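PDB 5M11: immunoreactive 84kD antigen PG93 from Porphyromonas gingivalis, which is an essential surface component of the bacterial type-IX secretion system and binds zinc and calcium ions. Local coordinates for residues W436-A441 with G471-L476; F459-V464 with S510-L515; N478-V483 with I499-G504. One frame throughout, in Å; residues are numbered along the deposited sequence.

Contact 1 of 3, residues W436-A441 with G471-L476; sequences WGTLGA and GNMIIL
Met473 reaches from strand 469-475 across to strand 435-439, where it meets three successive residues, Trp436, Gly437 and Thr438. Its sulfur and its methyl group divide the work. SD lies 3.8 Å from CB of Trp436, whereas CE rests 3.7 Å from CG2 of Thr438. The same methyl approaches the backbone of Gly437, with CE 4.0 Å from its CA. Met473 runs out straight from its strand, CG being anti to the backbone N (chi1 -174°), and bends at chi3 (-67°), which turns the methyl along the facing strand toward Thr438. Two residues further on, Ile475 projects in the same general direction, and its CD1 comes 4.4 Å from CD1 of Trp436, obliquely to the indole. Trp436 thus offers its beta carbon and one corner of its ring to the facing strand, while the rest of the indole leads away.

The arrangement illustrates how neighbouring blades of a beta-propeller pack face to face. Strand 435-439 is the second strand of one four-stranded antiparallel sheet, and strand 469-475 is the first strand of the next. The axes of the segments 436-439 and 471-475 run nearly antiparallel, at 157°, and come no closer than 8.0 Å; the gap between the backbones is bridged by apolar side chains.

Polar groups behind this layer probably help to hold its orientation. OG1 of Thr438 is hydrogen-bonded to the carbonyl oxygen of Lys425 on strand 422-429, so the polar branch faces its own sheet and the methyl branch faces Met473. NE1 of Trp436 is held by OD2 of Asp430, and the indole forms a cation-pi pair with Lys481. On the other side, Met473 leans on Val483 and Ile475 on Lys481, both from strand 481-485.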
ATOM      1  N   TRP A 436     -21.019  -1.134  21.067  1.00 57.17           N
ATOM      2  CA  TRP A 436     -21.935  -0.249  20.360  1.00 57.68           C
ATOM      3  C   TRP A 436     -21.575  -0.275  18.875  1.00 61.32           C
ATOM      4  O   TRP A 436     -20.392  -0.375  18.510  1.00 62.58           O
ATOM      5  CB  TRP A 436     -21.852   1.163  20.928  1.00 55.96           C
ATOM      6  CG  TRP A 436     -22.383   1.231  22.311  1.00 58.11           C
ATOM      7  CD1 TRP A 436     -21.703   0.970  23.463  1.00 60.87           C
ATOM      8  CD2 TRP A 436     -23.746   1.469  22.690  1.00 59.74           C
ATOM      9  NE1 TRP A 436     -22.554   1.060  24.543  1.00 62.08           N
ATOM     10  CE2 TRP A 436     -23.807   1.399  24.099  1.00 64.03           C
ATOM     11  CE3 TRP A 436     -24.919   1.767  21.974  1.00 62.28           C
ATOM     12  CZ2 TRP A 436     -24.991   1.595  24.803  1.00 64.54           C
ATOM     13  CZ3 TRP A 436     -26.093   1.970  22.674  1.00 65.23           C
ATOM     14  CH2 TRP A 436     -26.126   1.866  24.069  1.00 66.30           C
ATOM     15  N   GLY A 437     -22.579  -0.204  18.034  1.00 54.71           N
ATOM     16  CA  GLY A 437     -22.347  -0.226  16.607  1.00 53.74           C
ATOM     17  C   GLY A 437     -23.569   0.186  15.841  1.00 59.43           C
ATOM     18  O   GLY A 437     -24.668   0.271  16.395  1.00 59.69           O
ATOM     19  N   THR A 438     -23.374   0.442  14.551  1.00 57.15           N
ATOM     20  CA  THR A 438     -24.439   0.860  13.656  1.00 58.89           C
ATOM     21  C   THR A 438     -24.555  -0.140  12.487  1.00 64.28           C
ATOM     22  O   THR A 438     -23.616  -0.890  12.208  1.00 62.83           O
ATOM     23  CB  THR A 438     -24.215   2.315  13.192  1.00 62.23           C
ATOM     24  OG1 THR A 438     -23.237   2.340  12.148  1.00 70.02           O
ATOM     25  CG2 THR A 438     -23.836   3.267  14.343  1.00 46.57           C
ATOM     26  N   LEU A 439     -25.739  -0.167  11.842  1.00 63.71           N
ATOM     27  CA  LEU A 439     -26.095  -1.024  10.706  1.00 64.94           C
ATOM     28  C   LEU A 439     -26.626  -0.172   9.572  1.00 70.87           C
ATOM     29  O   LEU A 439     -27.362   0.798   9.801  1.00 72.14           O
ATOM     30  CB  LEU A 439     -27.168  -2.056  11.100  1.00 66.82           C
ATOM     31  CG  LEU A 439     -26.927  -2.949  12.315  1.00 70.82           C
ATOM     32  CD1 LEU A 439     -28.231  -3.220  13.058  1.00 73.06           C
ATOM     33  CD2 LEU A 439     -26.272  -4.242  11.916  1.00 73.56           C
ATOM     34  N   GLY A 440     -26.297  -0.561   8.356  1.00 67.70           N
ATOM     35  CA  GLY A 440     -26.764   0.147   7.174  1.00 68.99           C
ATOM     36  C   GLY A 440     -28.059  -0.376   6.582  1.00 71.80           C
ATOM     37  O   GLY A 440     -28.344  -1.578   6.652  1.00 70.35           O
ATOM     38  N   ALA A 441     -28.824   0.564   5.976  1.00 69.84           N
ATOM     39  CA  ALA A 441     -30.100   0.440   5.251  1.00 73.59           C
ATOM     40  C   ALA A 441     -31.202  -0.368   6.008  1.00 79.06           C
ATOM     41  O   ALA A 441     -31.879  -1.198   5.398  1.00 81.35           O
ATOM     42  CB  ALA A 441     -29.853  -0.162   3.871  1.00 76.91           C
ATOM     43  N   GLY A 471     -20.373   6.154   9.223  1.00 63.95           N
ATOM     44  CA  GLY A 471     -18.926   6.094   9.084  1.00 62.30           C
ATOM     45  C   GLY A 471     -18.261   5.361  10.217  1.00 64.59           C
ATOM     46  O   GLY A 471     -18.180   4.134  10.209  1.00 64.12           O
ATOM     47  N   ASN A 472     -17.769   6.113  11.192  1.00 60.80           N
ATOM     48  CA  ASN A 472     -17.058   5.561  12.344  1.00 59.05           C
ATOM     49  C   ASN A 472     -17.602   6.152  13.657  1.00 60.86           C
ATOM     50  O   ASN A 472     -18.172   7.244  13.662  1.00 61.08           O
ATOM     51  CB  ASN A 472     -15.552   5.799  12.204  1.00 61.05           C
ATOM     52  CG  ASN A 472     -14.970   5.327  10.894  1.00 88.33           C
ATOM     53  OD1 ASN A 472     -14.741   6.122   9.964  1.00 84.58           O
ATOM     54  ND2 ASN A 472     -14.747   4.025  10.786  1.00 79.85           N
ATOM     55  N   MET A 473     -17.436   5.425  14.762  1.00 55.99           N
ATOM     56  CA  MET A 473     -17.974   5.895  16.032  1.00 56.30           C
ATOM     57  C   MET A 473     -16.884   6.306  17.016  1.00 58.17           C
ATOM     58  O   MET A 473     -15.907   5.576  17.208  1.00 58.83           O
ATOM     59  CB  MET A 473     -18.862   4.800  16.661  1.00 59.09           C
ATOM     60  CG  MET A 473     -19.594   5.219  17.930  1.00 62.96           C
ATOM     61  SD  MET A 473     -20.563   3.853  18.626  1.00 68.08           S
ATOM     62  CE  MET A 473     -21.815   3.656  17.365  1.00 66.13           C
ATOM     63  N   ILE A 474     -17.059   7.469  17.655  1.00 51.61           N
ATOM     64  CA  ILE A 474     -16.158   7.856  18.727  1.00 49.66           C
ATOM     65  C   ILE A 474     -17.034   8.028  19.954  1.00 54.65           C
ATOM     66  O   ILE A 474     -18.149   8.536  19.830  1.00 56.56           O
ATOM     67  CB  ILE A 474     -15.181   9.028  18.461  1.00 51.83           C
ATOM     68  CG1 ILE A 474     -15.871  10.388  18.369  1.00 52.50           C
ATOM     69  CG2 ILE A 474     -14.335   8.748  17.229  1.00 52.51           C
ATOM     70  CD1 ILE A 474     -14.928  11.495  18.525  1.00 55.28           C
ATOM     71  N   ILE A 475     -16.596   7.480  21.095  1.00 49.93           N
ATOM     72  CA  ILE A 475     -17.334   7.529  22.358  1.00 50.51           C
ATOM     73  C   ILE A 475     -16.522   8.414  23.330  1.00 58.72           C
ATOM     74  O   ILE A 475     -15.462   8.001  23.800  1.00 59.00           O
ATOM     75  CB  ILE A 475     -17.619   6.086  22.916  1.00 52.28           C
ATOM     76  CG1 ILE A 475     -18.400   5.215  21.921  1.00 51.73           C
ATOM     77  CG2 ILE A 475     -18.299   6.105  24.284  1.00 53.69           C
ATOM     78  CD1 ILE A 475     -18.425   3.679  22.259  1.00 52.00           C
ATOM     79  N   LEU A 476     -17.009   9.633  23.600  1.00 58.45           N
ATOM     80  CA  LEU A 476     -16.371  10.587  24.512  1.00 59.84           C
ATOM     81  C   LEU A 476     -16.423  10.086  25.969  1.00 65.80           C
ATOM     82  O   LEU A 476     -17.337   9.305  26.287  1.00 65.49           O
ATOM     83  CB  LEU A 476     -17.043  11.969  24.401  1.00 61.23           C
ATOM     84  CG  LEU A 476     -16.255  12.983  23.596  1.00 66.74           C
ATOM     85  CD1 LEU A 476     -16.678  12.986  22.161  1.00 66.97           C
ATOM     86  CD2 LEU A 476     -16.392  14.350  24.164  1.00 71.27           C
TER

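Contact 2 of 3, residues F459-V464 with S510-L515; sequences FSYPDV and SDDSHL. With ZN (zinc ion), chain G; CA (calcium ion), chain B.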
ATOM      1  N   PHE A 459     -32.009   0.282  18.570  1.00 69.42           N
ATOM      2  CA  PHE A 459     -32.890   1.440  18.510  1.00 70.66           C
ATOM      3  C   PHE A 459     -32.452   2.363  17.372  1.00 73.55           C
ATOM      4  O   PHE A 459     -31.509   2.041  16.649  1.00 72.35           O
ATOM      5  CB  PHE A 459     -32.898   2.190  19.866  1.00 71.98           C
ATOM      6  CG  PHE A 459     -31.562   2.732  20.335  1.00 71.19           C
ATOM      7  CD1 PHE A 459     -31.109   3.981  19.913  1.00 73.32           C
ATOM      8  CD2 PHE A 459     -30.791   2.027  21.248  1.00 72.35           C
ATOM      9  CE1 PHE A 459     -29.884   4.487  20.349  1.00 71.59           C
ATOM     10  CE2 PHE A 459     -29.574   2.551  21.705  1.00 73.31           C
ATOM     11  CZ  PHE A 459     -29.136   3.783  21.256  1.00 70.04           C
ATOM     12  N   SER A 460     -33.118   3.528  17.241  1.00 70.50           N
ATOM     13  CA  SER A 460     -32.784   4.579  16.282  1.00 70.08           C
ATOM     14  C   SER A 460     -33.462   5.895  16.652  1.00 77.10           C
ATOM     15  O   SER A 460     -34.207   5.973  17.640  1.00 78.71           O
ATOM     16  CB  SER A 460     -33.169   4.179  14.861  1.00 73.66           C
ATOM     17  OG  SER A 460     -32.434   4.983  13.952  1.00 79.71           O
ATOM     18  N   TYR A 461     -33.196   6.932  15.847  1.00 73.47           N
ATOM     19  CA  TYR A 461     -33.820   8.241  15.957  1.00 74.56           C
ATOM     20  C   TYR A 461     -34.393   8.559  14.570  1.00 83.10           C
ATOM     21  O   TYR A 461     -33.636   8.473  13.606  1.00 83.24           O
ATOM     22  CB  TYR A 461     -32.813   9.279  16.450  1.00 72.96           C
ATOM     23  CG  TYR A 461     -32.098   8.873  17.721  1.00 71.75           C
ATOM     24  CD1 TYR A 461     -32.734   8.948  18.960  1.00 73.60           C
ATOM     25  CD2 TYR A 461     -30.777   8.416  17.688  1.00 69.93           C
ATOM     26  CE1 TYR A 461     -32.077   8.580  20.135  1.00 72.18           C
ATOM     27  CE2 TYR A 461     -30.106   8.056  18.858  1.00 68.60           C
ATOM     28  CZ  TYR A 461     -30.754   8.153  20.080  1.00 78.32           C
ATOM     29  OH  TYR A 461     -30.095   7.819  21.238  1.00 79.72           O
ATOM     30  N   PRO A 462     -35.720   8.817  14.419  1.00 83.29           N
ATOM     31  CA  PRO A 462     -36.313   9.010  13.069  1.00 86.42           C
ATOM     32  C   PRO A 462     -35.504   9.848  12.061  1.00 90.26           C
ATOM     33  O   PRO A 462     -35.482   9.505  10.874  1.00 91.29           O
ATOM     34  CB  PRO A 462     -37.647   9.695  13.362  1.00 91.26           C
ATOM     35  CG  PRO A 462     -38.008   9.277  14.733  1.00 94.65           C
ATOM     36  CD  PRO A 462     -36.758   8.877  15.471  1.00 86.44           C
ATOM     37  N   ASP A 463     -34.840  10.921  12.530  1.00 85.75           N
ATOM     38  CA  ASP A 463     -33.998  11.814  11.719  1.00 85.52           C
ATOM     39  C   ASP A 463     -32.761  11.058  11.092  1.00 85.51           C
ATOM     40  O   ASP A 463     -32.325  11.435  10.008  1.00 85.40           O
ATOM     41  CB  ASP A 463     -33.551  13.065  12.533  1.00 86.52           C
ATOM     42  CG  ASP A 463     -33.614  12.938  14.057  1.00 94.93           C
ATOM     43  OD1 ASP A 463     -34.717  13.142  14.632  1.00 96.52           O
ATOM     44  OD2 ASP A 463     -32.570  12.619  14.669  1.00 97.09           O
ATOM     45  N   VAL A 464     -32.243   9.988  11.743  1.00 79.00           N
ATOM     46  CA  VAL A 464     -31.104   9.177  11.251  1.00 76.50           C
ATOM     47  C   VAL A 464     -31.516   7.738  10.818  1.00 80.59           C
ATOM     48  O   VAL A 464     -30.679   7.034  10.252  1.00 78.55           O
ATOM     49  CB  VAL A 464     -29.905   9.084  12.238  1.00 76.66           C
ATOM     50  CG1 VAL A 464     -29.159  10.406  12.351  1.00 75.80           C
ATOM     51  CG2 VAL A 464     -30.319   8.540  13.607  1.00 75.40           C
ATOM     52  N   SER A 510     -36.733   6.864  25.431  1.00 88.03           N
ATOM     53  CA  SER A 510     -37.548   7.779  26.239  1.00 89.18           C
ATOM     54  C   SER A 510     -36.721   8.683  27.182  1.00 90.46           C
ATOM     55  O   SER A 510     -37.174   9.791  27.479  1.00 92.83           O
ATOM     56  CB  SER A 510     -38.605   7.006  27.028  1.00 94.16           C
ATOM     57  OG  SER A 510     -38.138   6.393  28.219  1.00101.20           O
ATOM     58  N   ASP A 511     -35.523   8.228  27.627  1.00 81.97           N
ATOM     59  CA  ASP A 511     -34.637   8.966  28.538  1.00 79.69           C
ATOM     60  C   ASP A 511     -33.364   9.500  27.842  1.00 80.90           C
ATOM     61  O   ASP A 511     -32.611  10.260  28.461  1.00 80.39           O
ATOM     62  CB  ASP A 511     -34.261   8.099  29.764  1.00 80.71           C
ATOM     63  CG  ASP A 511     -33.438   6.840  29.513  1.00 87.05           C
ATOM     64  OD1 ASP A 511     -33.822   6.037  28.620  1.00 86.25           O
ATOM     65  OD2 ASP A 511     -32.469   6.608  30.271  1.00 92.03           O
ATOM     66  N   ASP A 512     -33.146   9.129  26.560  1.00 75.20           N
ATOM     67  CA  ASP A 512     -31.996   9.543  25.757  1.00 71.93           C
ATOM     68  C   ASP A 512     -31.943  11.025  25.454  1.00 76.27           C
ATOM     69  O   ASP A 512     -32.965  11.712  25.457  1.00 78.89           O
ATOM     70  CB  ASP A 512     -31.990   8.806  24.416  1.00 72.40           C
ATOM     71  CG  ASP A 512     -31.626   7.351  24.513  1.00 79.22           C
ATOM     72  OD1 ASP A 512     -31.758   6.780  25.610  1.00 78.80           O
ATOM     73  OD2 ASP A 512     -31.228   6.774  23.484  1.00 84.46           O
ATOM     74  N   SER A 513     -30.716  11.491  25.172  1.00 69.95           N
ATOM     75  CA  SER A 513     -30.319  12.819  24.704  1.00 69.37           C
ATOM     76  C   SER A 513     -29.585  12.624  23.380  1.00 71.67           C
ATOM     77  O   SER A 513     -28.697  11.765  23.303  1.00 69.40           O
ATOM     78  CB  SER A 513     -29.418  13.515  25.722  1.00 71.32           C
ATOM     79  OG  SER A 513     -30.057  13.810  26.951  1.00 78.65           O
ATOM     80  N   HIS A 514     -29.981  13.357  22.322  1.00 68.71           N
ATOM     81  CA  HIS A 514     -29.337  13.235  21.003  1.00 66.23           C
ATOM     82  C   HIS A 514     -29.451  14.516  20.213  1.00 69.81           C
ATOM     83  O   HIS A 514     -30.415  15.276  20.352  1.00 71.67           O
ATOM     84  CB  HIS A 514     -29.895  12.050  20.172  1.00 66.84           C
ATOM     85  CG  HIS A 514     -31.144  12.346  19.386  1.00 72.71           C
ATOM     86  ND1 HIS A 514     -32.402  12.200  19.945  1.00 76.09           N
ATOM     87  CD2 HIS A 514     -31.279  12.759  18.100  1.00 75.58           C
ATOM     88  CE1 HIS A 514     -33.253  12.539  18.989  1.00 77.97           C
ATOM     89  NE2 HIS A 514     -32.622  12.885  17.862  1.00 77.92           N
ATOM     90  N   LEU A 515     -28.486  14.727  19.344  1.00 65.08           N
ATOM     91  CA  LEU A 515     -28.492  15.876  18.469  1.00 66.42           C
ATOM     92  C   LEU A 515     -27.940  15.490  17.134  1.00 69.70           C
ATOM     93  O   LEU A 515     -26.757  15.144  17.014  1.00 66.73           O
ATOM     94  CB  LEU A 515     -27.710  17.077  19.060  1.00 66.40           C
ATOM     95  CG  LEU A 515     -27.749  18.381  18.236  1.00 71.42           C
ATOM     96  CD1 LEU A 515     -29.096  19.086  18.384  1.00 74.91           C
ATOM     97  CD2 LEU A 515     -26.604  19.288  18.599  1.00 67.96           C
TER
HETATM   98 ZN    ZN G 806     -32.981  14.050  16.123  1.00113.53          ZN
HETATM   99 CA    CA B 801     -32.130   5.060  27.224  1.00 81.36          CA
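Tyr461 and His514 lie face to face in an offset stack, their ring centroids 4.1 Å apart and their planes inclined by 20°. The two side chains slide past each other in opposite directions, so that CB of each lies over the ring of the other in a reciprocal pair of CH-pi contacts. His514 reaches this position with its ring set between the backbone N and the carbonyl carbon (chi1 85°). At the far end of the phenol, Tyr461 OH donates a hydrogen bond of 2.7 Å to OD2 of Asp512, meeting it on the anti side.

Each end of this unit is tied to a metal. NE2 of His514 binds the zinc ion at 2.1 Å, and Asp463 grips the same ion through OD2 at 2.1 Å and OD1 at 2.5 Å, its carboxylate nearly coplanar with the imidazole. Asp512 meanwhile turns OD1 to the calcium ion at 2.4 Å. Asp511 OD1 binds there too, and atoms of Asp502, Thr505 and Thr508 complete the site.

The loop following strand 455-459 is thereby joined to the outermost strand of the next propeller blade, 513-517, and to the loop before it. Because Asp512 spends one oxygen on calcium and the other on Tyr461, calcium binding probably helps to orient the phenol, while zinc probably polarises the imidazole stacked upon it.

Contact 3 of 3, residues N478-V483 with I499-G504; sequences NGDKWV and IFNDRG. With CA (calcium ion), chain B.
With its ring between the backbone N and the carbonyl carbon (chi1 66°), Phe500 is swung across toward Lys481, its partner in the strand pairing, whose side chain leaves the same face of the sheet. This brings the phenyl face under CB of Lys481, which lies off the ring centre. CG of Lys481 stands anti to its carbonyl carbon (chi1 -66°), and CD passes 3.7 Å from CE1 of Phe500. Val483 adds CG2 at the ring edge, near its plane. After further bends at chi2 and chi4, NZ of Lys481 meets OD1 of Asp502 from above the carboxylate plane, in a salt bridge of 2.8 Å. The same ammonium group donates to the carbonyl oxygen of Gly479, with NZ 2.9 Å from O.

On the opposite face Ile499 lies beside Trp482, pointing the same way, with CG1 of Ile499 3.6 Å from CD2 of Trp482 and over the five-membered ring of the indole. The backbone between the two faces is that of an antiparallel hairpin. Lys481 and Phe500 form a hydrogen-bonded pair, with N of Lys481 2.8 Å from O of Phe500 and the reciprocal bond alongside. Trp482 and Ile499 form the non-hydrogen-bonded pair.

Where the strands give way to loops, ND2 of Asn501 donates to OD1 of Asp480 at 3.0 Å, carboxylate and amide being strongly inclined. OD1 of Asn501 accepts from N of Arg503 at 3.1 Å, closing an Asx turn that shapes the chain around Asp502, whose carbonyl oxygen binds calcium.

Strands 481-485 and 497-501 are the central pair of a propeller blade, flanked by 469-475 and 513-517. Trp482 reaches strand 544-548 of the following blade, whereas Val483 and Asp502 touch strand 435-439 of the preceding one.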
ATOM      1  N   ASN A 478     -17.627  11.235  28.707  1.00 64.11           N
ATOM      2  CA  ASN A 478     -18.943  11.432  29.335  1.00 65.46           C
ATOM      3  C   ASN A 478     -20.033  10.457  28.792  1.00 70.25           C
ATOM      4  O   ASN A 478     -21.184  10.506  29.236  1.00 70.86           O
ATOM      5  CB  ASN A 478     -19.402  12.881  29.142  1.00 65.13           C
ATOM      6  CG  ASN A 478     -19.665  13.264  27.709  1.00 72.41           C
ATOM      7  OD1 ASN A 478     -19.081  12.727  26.765  1.00 71.04           O
ATOM      8  ND2 ASN A 478     -20.522  14.231  27.524  1.00 57.92           N
ATOM      9  N   GLY A 479     -19.669   9.615  27.827  1.00 66.74           N
ATOM     10  CA  GLY A 479     -20.587   8.632  27.255  1.00 66.54           C
ATOM     11  C   GLY A 479     -21.252   8.986  25.942  1.00 69.22           C
ATOM     12  O   GLY A 479     -21.901   8.127  25.339  1.00 68.04           O
ATOM     13  N   ASP A 480     -21.116  10.252  25.496  1.00 65.71           N
ATOM     14  CA  ASP A 480     -21.666  10.725  24.221  1.00 64.86           C
ATOM     15  C   ASP A 480     -21.074   9.915  23.071  1.00 66.25           C
ATOM     16  O   ASP A 480     -19.888   9.560  23.114  1.00 64.84           O
ATOM     17  CB  ASP A 480     -21.359  12.224  24.022  1.00 66.96           C
ATOM     18  CG  ASP A 480     -22.160  13.180  24.877  1.00 73.69           C
ATOM     19  OD1 ASP A 480     -22.637  12.760  25.960  1.00 72.38           O
ATOM     20  OD2 ASP A 480     -22.280  14.361  24.484  1.00 82.95           O
ATOM     21  N   LYS A 481     -21.892   9.599  22.064  1.00 61.22           N
ATOM     22  CA  LYS A 481     -21.427   8.816  20.922  1.00 58.69           C
ATOM     23  C   LYS A 481     -21.588   9.639  19.677  1.00 63.11           C
ATOM     24  O   LYS A 481     -22.684  10.130  19.411  1.00 64.43           O
ATOM     25  CB  LYS A 481     -22.176   7.473  20.824  1.00 59.61           C
ATOM     26  CG  LYS A 481     -21.879   6.545  21.997  1.00 60.50           C
ATOM     27  CD  LYS A 481     -23.053   5.667  22.360  1.00 72.92           C
ATOM     28  CE  LYS A 481     -22.776   4.834  23.593  1.00 85.02           C
ATOM     29  NZ  LYS A 481     -23.109   5.559  24.846  1.00 92.48           N
ATOM     30  N   TRP A 482     -20.479   9.851  18.948  1.00 58.76           N
ATOM     31  CA  TRP A 482     -20.458  10.612  17.691  1.00 58.60           C
ATOM     32  C   TRP A 482     -20.323   9.646  16.558  1.00 61.20           C
ATOM     33  O   TRP A 482     -19.421   8.803  16.581  1.00 59.65           O
ATOM     34  CB  TRP A 482     -19.314  11.656  17.650  1.00 56.82           C
ATOM     35  CG  TRP A 482     -19.403  12.762  18.672  1.00 58.42           C
ATOM     36  CD1 TRP A 482     -19.646  12.626  20.005  1.00 61.47           C
ATOM     37  CD2 TRP A 482     -19.137  14.161  18.456  1.00 59.18           C
ATOM     38  NE1 TRP A 482     -19.638  13.860  20.616  1.00 62.48           N
ATOM     39  CE2 TRP A 482     -19.293  14.814  19.698  1.00 63.85           C
ATOM     40  CE3 TRP A 482     -18.809  14.930  17.326  1.00 61.12           C
ATOM     41  CZ2 TRP A 482     -19.137  16.192  19.846  1.00 64.51           C
ATOM     42  CZ3 TRP A 482     -18.649  16.294  17.474  1.00 64.15           C
ATOM     43  CH2 TRP A 482     -18.824  16.916  18.721  1.00 65.63           C
ATOM     44  N   VAL A 483     -21.247   9.711  15.595  1.00 59.14           N
ATOM     45  CA  VAL A 483     -21.202   8.856  14.402  1.00 59.07           C
ATOM     46  C   VAL A 483     -21.341   9.756  13.172  1.00 60.17           C
ATOM     47  O   VAL A 483     -22.316  10.492  13.103  1.00 60.89           O
ATOM     48  CB  VAL A 483     -22.245   7.687  14.373  1.00 65.12           C
ATOM     49  CG1 VAL A 483     -21.774   6.570  13.458  1.00 65.07           C
ATOM     50  CG2 VAL A 483     -22.523   7.117  15.759  1.00 64.55           C
ATOM     51  N   ILE A 499     -24.746  12.859  17.318  1.00 58.91           N
ATOM     52  CA  ILE A 499     -24.241  12.760  18.688  1.00 56.81           C
ATOM     53  C   ILE A 499     -25.412  12.239  19.505  1.00 61.74           C
ATOM     54  O   ILE A 499     -26.513  12.765  19.352  1.00 63.21           O
ATOM     55  CB  ILE A 499     -23.677  14.111  19.238  1.00 59.74           C
ATOM     56  CG1 ILE A 499     -22.675  14.765  18.271  1.00 58.92           C
ATOM     57  CG2 ILE A 499     -23.091  13.982  20.653  1.00 58.85           C
ATOM     58  CD1 ILE A 499     -23.252  15.938  17.540  1.00 58.10           C
ATOM     59  N   PHE A 500     -25.209  11.186  20.318  1.00 57.64           N
ATOM     60  CA  PHE A 500     -26.293  10.663  21.147  1.00 59.30           C
ATOM     61  C   PHE A 500     -25.787   9.983  22.421  1.00 63.06           C
ATOM     62  O   PHE A 500     -24.663   9.470  22.446  1.00 61.04           O
ATOM     63  CB  PHE A 500     -27.181   9.698  20.357  1.00 62.05           C
ATOM     64  CG  PHE A 500     -26.506   8.428  19.933  1.00 62.38           C
ATOM     65  CD1 PHE A 500     -26.670   7.258  20.666  1.00 65.24           C
ATOM     66  CD2 PHE A 500     -25.736   8.384  18.776  1.00 64.15           C
ATOM     67  CE1 PHE A 500     -26.045   6.075  20.272  1.00 65.20           C
ATOM     68  CE2 PHE A 500     -25.107   7.206  18.387  1.00 66.27           C
ATOM     69  CZ  PHE A 500     -25.261   6.060  19.143  1.00 64.14           C
ATOM     70  N   ASN A 501     -26.637   9.981  23.473  1.00 60.51           N
ATOM     71  CA  ASN A 501     -26.358   9.351  24.760  1.00 60.09           C
ATOM     72  C   ASN A 501     -27.560   8.531  25.200  1.00 65.55           C
ATOM     73  O   ASN A 501     -28.621   9.073  25.494  1.00 65.68           O
ATOM     74  CB  ASN A 501     -25.973  10.375  25.828  1.00 62.95           C
ATOM     75  CG  ASN A 501     -25.154   9.780  26.941  1.00 81.66           C
ATOM     76  OD1 ASN A 501     -25.615   8.927  27.708  1.00 73.44           O
ATOM     77  ND2 ASN A 501     -23.918  10.228  27.057  1.00 72.58           N
ATOM     78  N   ASP A 502     -27.375   7.206  25.215  1.00 62.99           N
ATOM     79  CA  ASP A 502     -28.342   6.172  25.589  1.00 63.63           C
ATOM     80  C   ASP A 502     -28.826   6.293  27.052  1.00 68.79           C
ATOM     81  O   ASP A 502     -29.827   5.671  27.408  1.00 69.27           O
ATOM     82  CB  ASP A 502     -27.685   4.801  25.385  1.00 63.88           C
ATOM     83  CG  ASP A 502     -26.503   4.569  26.307  1.00 75.76           C
ATOM     84  OD1 ASP A 502     -25.528   5.373  26.245  1.00 75.26           O
ATOM     85  OD2 ASP A 502     -26.559   3.603  27.113  1.00 82.25           O
ATOM     86  N   ARG A 503     -28.071   7.046  27.897  1.00 65.60           N
ATOM     87  CA  ARG A 503     -28.304   7.331  29.326  1.00 66.84           C
ATOM     88  C   ARG A 503     -28.415   6.026  30.163  1.00 74.30           C
ATOM     89  O   ARG A 503     -29.319   5.889  30.999  1.00 78.72           O
ATOM     90  CB  ARG A 503     -29.548   8.255  29.538  1.00 64.39           C
ATOM     91  CG  ARG A 503     -29.467   9.645  28.885  1.00 61.83           C
ATOM     92  CD  ARG A 503     -28.347  10.495  29.456  1.00 70.10           C
ATOM     93  NE  ARG A 503     -28.434  11.896  29.041  1.00 80.81           N
ATOM     94  CZ  ARG A 503     -27.384  12.678  28.796  1.00 91.96           C
ATOM     95  NH1 ARG A 503     -26.149  12.198  28.895  1.00 80.16           N
ATOM     96  NH2 ARG A 503     -27.563  13.945  28.443  1.00 72.95           N
ATOM     97  N   GLY A 504     -27.500   5.092  29.922  1.00 69.06           N
ATOM     98  CA  GLY A 504     -27.423   3.813  30.627  1.00 70.47           C
ATOM     99  C   GLY A 504     -28.465   2.751  30.301  1.00 78.37           C
ATOM    100  O   GLY A 504     -28.325   1.602  30.724  1.00 78.55           O
TER
HETATM  101 CA    CA B 801     -32.130   5.060  27.224  1.00 81.36          CA

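How the contacts relate
All three contacts involve the four-stranded antiparallel sheet formed by strands 469-475, 481-485, 497-501 and 513-517. Contact 3 joins its middle strands, and contacts 1 and 2 join its two edge strands to the preceding blade and to the loop that leaves it. The centres of contacts 1 and 2 lie about 14 Å apart; that of contact 3 is about 11 Å from the first and about 10 Å from the second. Along the chain, contact 1 closes before contact 3 opens, contact 3 is nested within contact 2, and the segments of contacts 1 and 2 alternate. The Trp436 ring touches Phe459, Lys481 and Asp502, linking the sets, while contacts 2 and 3 share the calcium ion. Interblade packing and metal binding thus form one continuous network.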